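Local coordinates for uncharacterized protein YppE (Bacillus subtilis, PDB 2IM8), which is of unknown function but folds as a bundle of four helices and belongs to the bacterial DUF1798 family, at residues I75-L87 with R98-L110. Numbering follows the deposited sequence.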
# COMPACT_ATOMS: atom_id res chain seq x y z
N ILE A 75 6.82 8.55 -2.17
CA ILE A 75 6.88 7.16 -2.62
C ILE A 75 7.61 6.30 -1.59
O ILE A 75 7.11 5.25 -1.19
CB ILE A 75 7.59 7.03 -3.99
CG1 ILE A 75 6.75 7.72 -5.07
CG2 ILE A 75 7.79 5.56 -4.34
CD1 ILE A 75 5.35 7.14 -5.21
N GLU A 76 8.78 6.76 -1.16
CA GLU A 76 9.59 6.03 -0.19
C GLU A 76 8.89 5.74 1.15
O GLU A 76 9.14 4.70 1.77
CB GLU A 76 10.90 6.79 0.06
CG GLU A 76 11.77 6.93 -1.18
CD GLU A 76 13.05 7.72 -0.93
OE1 GLU A 76 12.97 8.85 -0.40
OE2 GLU A 76 14.14 7.20 -1.26
N ALA A 77 8.01 6.63 1.58
CA ALA A 77 7.30 6.45 2.86
C ALA A 77 6.24 5.33 2.88
O ALA A 77 5.90 4.83 3.95
CB ALA A 77 6.66 7.76 3.27
N VAL A 78 5.73 4.96 1.71
CA VAL A 78 4.69 3.93 1.60
C VAL A 78 5.06 2.57 2.20
O VAL A 78 4.29 1.99 2.98
CB VAL A 78 4.30 3.73 0.11
CG1 VAL A 78 3.29 2.58 -0.03
CG2 VAL A 78 3.71 5.03 -0.45
N LYS A 79 6.23 2.06 1.84
CA LYS A 79 6.72 0.77 2.31
C LYS A 79 6.46 0.47 3.79
O LYS A 79 5.68 -0.42 4.12
CB LYS A 79 8.22 0.67 2.03
CG LYS A 79 8.93 -0.51 2.68
CD LYS A 79 10.44 -0.32 2.55
CE LYS A 79 11.21 -1.50 3.11
NZ LYS A 79 12.68 -1.24 3.07
N ASP A 80 7.11 1.22 4.67
CA ASP A 80 6.95 0.97 6.10
C ASP A 80 5.52 1.08 6.59
O ASP A 80 5.09 0.27 7.40
CB ASP A 80 7.85 1.90 6.92
CG ASP A 80 9.32 1.69 6.62
OD1 ASP A 80 9.68 0.57 6.19
OD2 ASP A 80 10.11 2.64 6.81
N ASN A 81 4.77 2.06 6.10
CA ASN A 81 3.39 2.21 6.55
C ASN A 81 2.52 1.06 6.01
O ASN A 81 1.70 0.50 6.74
CB ASN A 81 2.80 3.55 6.09
CG ASN A 81 3.30 4.72 6.92
OD1 ASN A 81 3.43 4.62 8.14
ND2 ASN A 81 3.54 5.84 6.26
N PHE A 82 2.72 0.71 4.75
CA PHE A 82 1.97 -0.37 4.12
C PHE A 82 2.20 -1.69 4.84
O PHE A 82 1.25 -2.43 5.12
CB PHE A 82 2.37 -0.49 2.65
CG PHE A 82 1.63 -1.56 1.90
CD1 PHE A 82 0.27 -1.42 1.60
CD2 PHE A 82 2.29 -2.71 1.49
CE1 PHE A 82 -0.41 -2.42 0.88
CE2 PHE A 82 1.61 -3.71 0.77
CZ PHE A 82 0.26 -3.56 0.47
N LEU A 83 3.46 -2.00 5.14
CA LEU A 83 3.77 -3.24 5.84
C LEU A 83 3.21 -3.26 7.26
O LEU A 83 2.82 -4.31 7.77
CB LEU A 83 5.28 -3.49 5.87
CG LEU A 83 5.88 -4.15 4.63
CD1 LEU A 83 5.51 -3.36 3.39
CD2 LEU A 83 7.40 -4.21 4.79
N GLU A 84 3.18 -2.10 7.92
CA GLU A 84 2.61 -2.08 9.26
C GLU A 84 1.11 -2.35 9.11
O GLU A 84 0.54 -3.15 9.86
CB GLU A 84 2.83 -0.73 9.94
CG GLU A 84 2.02 -0.58 11.23
CD GLU A 84 2.40 0.62 12.07
OE1 GLU A 84 2.84 1.65 11.51
OE2 GLU A 84 2.25 0.53 13.31
N LEU A 85 0.49 -1.69 8.13
CA LEU A 85 -0.93 -1.86 7.86
C LEU A 85 -1.25 -3.34 7.65
O LEU A 85 -2.22 -3.85 8.21
CB LEU A 85 -1.33 -1.01 6.64
CG LEU A 85 -2.48 -1.35 5.66
CD1 LEU A 85 -3.63 -2.09 6.34
CD2 LEU A 85 -2.96 -0.03 5.04
N VAL A 86 -0.42 -4.03 6.87
CA VAL A 86 -0.66 -5.44 6.62
C VAL A 86 -0.59 -6.28 7.90
O VAL A 86 -1.51 -7.03 8.22
CB VAL A 86 0.33 -6.01 5.58
CG1 VAL A 86 0.18 -7.53 5.49
CG2 VAL A 86 0.05 -5.37 4.22
N LEU A 87 0.50 -6.16 8.65
CA LEU A 87 0.64 -6.92 9.89
C LEU A 87 -0.50 -6.63 10.87
O LEU A 87 -1.11 -7.54 11.44
CB LEU A 87 1.97 -6.59 10.57
CG LEU A 87 2.20 -7.25 11.94
CD1 LEU A 87 2.10 -8.78 11.84
CD2 LEU A 87 3.57 -6.82 12.47
N ARG A 98 -4.26 5.52 14.95
CA ARG A 98 -2.99 5.24 14.29
C ARG A 98 -3.22 4.39 13.04
O ARG A 98 -2.64 4.65 11.98
CB ARG A 98 -2.06 4.52 15.26
CG ARG A 98 -0.73 4.07 14.68
CD ARG A 98 0.05 5.21 14.05
NE ARG A 98 1.34 4.74 13.57
CZ ARG A 98 2.09 5.37 12.68
NH1 ARG A 98 1.67 6.52 12.15
NH2 ARG A 98 3.25 4.86 12.30
N PHE A 99 -4.07 3.37 13.15
CA PHE A 99 -4.33 2.52 12.00
C PHE A 99 -4.92 3.36 10.87
O PHE A 99 -4.57 3.19 9.69
CB PHE A 99 -5.30 1.40 12.35
CG PHE A 99 -5.50 0.41 11.23
CD1 PHE A 99 -4.60 -0.63 11.04
CD2 PHE A 99 -6.53 0.59 10.31
CE1 PHE A 99 -4.73 -1.49 9.94
CE2 PHE A 99 -6.67 -0.27 9.22
CZ PHE A 99 -5.76 -1.30 9.03
N LYS A 100 -5.83 4.27 11.23
CA LYS A 100 -6.46 5.13 10.24
C LYS A 100 -5.41 6.03 9.59
O LYS A 100 -5.40 6.18 8.38
CB LYS A 100 -7.57 6.00 10.86
CG LYS A 100 -8.27 6.91 9.85
CD LYS A 100 -9.44 7.68 10.45
CE LYS A 100 -10.11 8.58 9.41
NZ LYS A 100 -11.32 9.28 9.94
N ASP A 101 -4.54 6.63 10.40
CA ASP A 101 -3.49 7.51 9.88
C ASP A 101 -2.59 6.86 8.83
O ASP A 101 -2.35 7.45 7.78
CB ASP A 101 -2.61 8.06 11.01
CG ASP A 101 -3.38 8.94 11.98
OD1 ASP A 101 -4.35 9.60 11.54
OD2 ASP A 101 -3.01 8.99 13.17
N ILE A 102 -2.08 5.67 9.10
CA ILE A 102 -1.20 5.02 8.12
C ILE A 102 -1.98 4.58 6.88
O ILE A 102 -1.48 4.67 5.76
CB ILE A 102 -0.44 3.82 8.74
CG1 ILE A 102 -1.41 2.75 9.22
CG2 ILE A 102 0.40 4.31 9.92
CD1 ILE A 102 -0.71 1.54 9.82
N THR A 103 -3.21 4.13 7.09
CA THR A 103 -4.05 3.70 5.98
C THR A 103 -4.33 4.90 5.07
O THR A 103 -4.20 4.82 3.84
CB THR A 103 -5.37 3.08 6.50
OG1 THR A 103 -5.06 1.93 7.29
CG2 THR A 103 -6.26 2.64 5.34
N GLU A 104 -4.69 6.03 5.68
CA GLU A 104 -4.98 7.24 4.91
C GLU A 104 -3.77 7.70 4.09
O GLU A 104 -3.90 8.14 2.94
CB GLU A 104 -5.37 8.40 5.83
CG GLU A 104 -6.68 8.26 6.56
CD GLU A 104 -6.97 9.51 7.36
OE1 GLU A 104 -6.10 9.92 8.16
OE2 GLU A 104 -8.06 10.09 7.19
N SER A 105 -2.60 7.63 4.71
CA SER A 105 -1.34 8.03 4.08
C SER A 105 -1.01 7.15 2.88
O SER A 105 -0.64 7.64 1.80
CB SER A 105 -0.22 7.96 5.12
OG SER A 105 1.02 8.30 4.55
N VAL A 106 -1.12 5.85 3.08
CA VAL A 106 -0.84 4.88 2.02
C VAL A 106 -1.81 5.06 0.85
O VAL A 106 -1.40 5.20 -0.30
CB VAL A 106 -0.95 3.44 2.57
CG1 VAL A 106 -0.97 2.42 1.42
CG2 VAL A 106 0.23 3.16 3.52
N LEU A 107 -3.10 5.08 1.16
CA LEU A 107 -4.12 5.22 0.13
C LEU A 107 -3.96 6.48 -0.71
O LEU A 107 -4.09 6.42 -1.93
CB LEU A 107 -5.52 5.17 0.76
CG LEU A 107 -5.97 3.76 1.20
CD1 LEU A 107 -7.29 3.84 1.94
CD2 LEU A 107 -6.09 2.84 -0.03
N TYR A 108 -3.69 7.62 -0.07
CA TYR A 108 -3.54 8.86 -0.82
C TYR A 108 -2.37 8.81 -1.79
O TYR A 108 -2.49 9.20 -2.95
CB TYR A 108 -3.36 10.08 0.10
CG TYR A 108 -3.02 11.31 -0.71
CD1 TYR A 108 -3.95 11.85 -1.60
CD2 TYR A 108 -1.75 11.86 -0.67
CE1 TYR A 108 -3.61 12.89 -2.45
CE2 TYR A 108 -1.39 12.92 -1.52
CZ TYR A 108 -2.33 13.42 -2.41
OH TYR A 108 -1.98 14.42 -3.29
N THR A 109 -1.22 8.33 -1.32
CA THR A 109 -0.07 8.25 -2.21
C THR A 109 -0.39 7.31 -3.37
O THR A 109 -0.05 7.59 -4.51
CB THR A 109 1.20 7.78 -1.48
OG1 THR A 109 1.53 8.72 -0.45
CG2 THR A 109 2.38 7.66 -2.46
N LEU A 110 -1.07 6.20 -3.07
CA LEU A 110 -1.43 5.24 -4.11
C LEU A 110 -2.36 5.91 -5.13
O LEU A 110 -2.18 5.77 -6.34
CB LEU A 110 -2.12 4.01 -3.50
CG LEU A 110 -1.17 3.11 -2.68
CD1 LEU A 110 -1.94 1.97 -2.02
CD2 LEU A 110 -0.08 2.59 -3.61
O HOH W 1 2.45 6.21 3.23
O HOH W 2 3.20 6.83 9.61
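Val106 and Asn81 meet where the helices 72-91 and 96-121 come close, Val106 CG2 lying 3.7 Å from Asn81 CB. A branched valine suits this place, for its other methyl, CG1, reaches Phe82 CD1 at 4.0 Å, and the Phe82 side chain also touches Val16 of helix 3-29. The tight, buried side runs on through Leu85, whose CD1 presses on Phe99 CZ at 3.5 Å while CD2 rests on Thr103. The Thr103 hydroxyl donates to Phe99 O of its own helix, which is consistent with its lying against Leu85 CD2. Ile102 sets CG1 between its backbone N and carbonyl carbon (chi1 62°), and its extended chain brings CD1 to Glu84 CG at 3.7 Å.

The other side is wet and polar. Asn81 is a knob among Arg98, Ile102, Ser105 and Val106, and its amide works through water: OD1 accepts from one shared with Arg98 NH1, ND2 donates to another bonded to Ser105 OG. A leucine in its place would probably leave both waters without their amide partner. Arg98 NH2 forms a salt bridge to Glu84 OE1 at 3.3 Å; the carboxylate and guanidinium planes stand 72° apart, unlike a coplanar, two-pronged pairing. Apolar packing thus joins the helices inside, whereas water and charge link them at the surface.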